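Local coordinates for putative uncharacterized protein (Pseudomonas phage 201phi2-1, PDB 3R4V) that is a phage tubulin-like protein whose nucleotide-binding pocket holds guanosine-5'-diphosphate, as expected of the tubulin family, at residues 132-137 with 272-277. Numbering follows the deposited sequence.
Sequences DTMKTL and VGVVEI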
loop_
_atom_site.group_PDB
_atom_site.type_symbol
_atom_site.label_atom_id
_atom_site.label_comp_id
_atom_site.label_asym_id
_atom_site.label_seq_id
_atom_site.Cartn_x
_atom_site.Cartn_y
_atom_site.Cartn_z
ATOM N N ASP A 132 12.575 1.146 5.035
ATOM C CA ASP A 132 12.478 2.597 5.179
ATOM C C ASP A 132 11.057 3.095 4.896
ATOM O O ASP A 132 10.594 4.020 5.533
ATOM C CB ASP A 132 13.491 3.336 4.300
ATOM C CG ASP A 132 14.925 3.079 4.707
ATOM O OD1 ASP A 132 15.171 2.658 5.862
ATOM O OD2 ASP A 132 15.811 3.317 3.862
ATOM N N THR A 133 10.356 2.467 3.959
ATOM C CA THR A 133 8.997 2.899 3.644
ATOM C C THR A 133 7.999 2.505 4.747
ATOM O O THR A 133 7.108 3.300 5.096
ATOM C CB THR A 133 8.566 2.397 2.263
ATOM O OG1 THR A 133 9.565 2.786 1.309
ATOM C CG2 THR A 133 7.248 3.026 1.863
ATOM N N MET A 134 8.170 1.320 5.324
ATOM C CA MET A 134 7.331 0.936 6.466
ATOM C C MET A 134 7.585 1.911 7.625
ATOM O O MET A 134 6.644 2.360 8.271
ATOM C CB MET A 134 7.599 -0.494 6.901
ATOM C CG MET A 134 7.020 -1.551 5.949
ATOM S SD MET A 134 5.210 -1.520 5.914
ATOM C CE MET A 134 4.899 -2.254 7.522
ATOM N N LYS A 135 8.857 2.224 7.875
ATOM C CA LYS A 135 9.208 3.205 8.914
ATOM C C LYS A 135 8.601 4.573 8.617
ATOM O O LYS A 135 8.095 5.248 9.520
ATOM C CB LYS A 135 10.728 3.330 9.046
ATOM C CG LYS A 135 11.373 2.180 9.800
ATOM C CD LYS A 135 12.896 2.339 9.834
ATOM C CE LYS A 135 13.559 1.225 10.628
ATOM N NZ LYS A 135 13.357 1.403 12.107
ATOM N N THR A 136 8.649 4.983 7.349
ATOM C CA THR A 136 7.968 6.201 6.899
ATOM C C THR A 136 6.497 6.201 7.292
ATOM O O THR A 136 5.987 7.186 7.833
ATOM C CB THR A 136 8.087 6.369 5.355
ATOM O OG1 THR A 136 9.460 6.610 5.006
ATOM C CG2 THR A 136 7.261 7.537 4.873
ATOM N N LEU A 137 5.796 5.104 7.007
ATOM C CA LEU A 137 4.373 5.051 7.336
ATOM C C LEU A 137 4.162 5.121 8.852
ATOM O O LEU A 137 3.216 5.753 9.341
ATOM C CB LEU A 137 3.721 3.810 6.734
ATOM C CG LEU A 137 3.758 3.841 5.201
ATOM C CD1 LEU A 137 3.198 2.529 4.646
ATOM C CD2 LEU A 137 3.004 5.046 4.598
ATOM N N VAL A 272 -0.479 -6.118 15.539
ATOM C CA VAL A 272 0.562 -6.949 16.143
ATOM C C VAL A 272 1.409 -7.672 15.083
ATOM O O VAL A 272 2.555 -8.002 15.328
ATOM C CB VAL A 272 0.008 -7.931 17.200
ATOM C CG1 VAL A 272 -0.816 -9.029 16.550
ATOM C CG2 VAL A 272 1.147 -8.540 17.999
ATOM N N GLY A 273 0.850 -7.883 13.900
ATOM C CA GLY A 273 1.536 -8.630 12.856
ATOM C C GLY A 273 2.646 -7.831 12.181
ATOM O O GLY A 273 3.477 -8.405 11.478
ATOM N N VAL A 274 2.659 -6.515 12.381
ATOM C CA VAL A 274 3.677 -5.658 11.751
ATOM C C VAL A 274 5.085 -6.014 12.239
ATOM O O VAL A 274 6.050 -5.930 11.483
ATOM C CB VAL A 274 3.377 -4.170 11.981
ATOM C CG1 VAL A 274 4.518 -3.276 11.442
ATOM C CG2 VAL A 274 2.045 -3.795 11.293
ATOM N N VAL A 275 5.205 -6.437 13.498
ATOM C CA VAL A 275 6.516 -6.842 14.008
ATOM C C VAL A 275 7.122 -7.950 13.150
ATOM O O VAL A 275 8.276 -7.865 12.718
ATOM C CB VAL A 275 6.448 -7.323 15.457
ATOM C CG1 VAL A 275 7.823 -7.823 15.901
ATOM C CG2 VAL A 275 5.947 -6.209 16.372
ATOM N N GLU A 276 6.330 -8.979 12.883
ATOM C CA GLU A 276 6.802 -10.109 12.085
ATOM C C GLU A 276 7.080 -9.714 10.641
ATOM O O GLU A 276 8.024 -10.219 10.022
ATOM C CB GLU A 276 5.797 -11.260 12.119
ATOM C CG GLU A 276 6.190 -12.446 11.269
ATOM C CD GLU A 276 5.075 -13.468 11.151
ATOM O OE1 GLU A 276 4.497 -13.846 12.195
ATOM O OE2 GLU A 276 4.768 -13.887 10.012
ATOM N N ILE A 277 6.254 -8.827 10.091
ATOM C CA ILE A 277 6.505 -8.333 8.746
ATOM C C ILE A 277 7.877 -7.664 8.665
ATOM O O ILE A 277 8.661 -7.930 7.735
ATOM C CB ILE A 277 5.397 -7.362 8.284
ATOM C CG1 ILE A 277 4.094 -8.130 8.027
ATOM C CG2 ILE A 277 5.820 -6.590 7.054
ATOM C CD1 ILE A 277 2.914 -7.207 7.758
#
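Met134 meets Val274 and Ile277 in a small, wholly apolar helix-to-helix contact between the nucleotide-binding part of this tubulin-like fold and the N-terminal end of its long C-terminal helix 274-294. Only 90 Å² of surface is buried in all, and the closest CA atoms, those of Met134 and Val274, remain 9.2 Å apart, so the gap is bridged mostly by the long methionine side chain, met by methyls of Val274 and Ile277. The methyl end of the methionine does the touching: CE of Met134 lies 4.1 Å from CG1 of Val274 and 4.5 Å from CG2 of Ile277, about one helical turn further on. Met134 is bent at both chi2 (-66°) and chi3 (-73°), which folds its thioether and carries CE to these two branched residues. On the valine side, CG1 is set anti to the backbone N (chi1 174°) and projects to the methyl. Strand 208-214 runs past the contact, with Val208 on Met134 and Glu210 on Ile277, while Leu90 also packs on the methionine. Beside this face, Thr133 and Leu137 of helix 124-144 pack on Pro100 of helix 95-108. With no polar pair across it, the contact rests on dispersion between methyl groups and sets little directional constraint on how the helices sit.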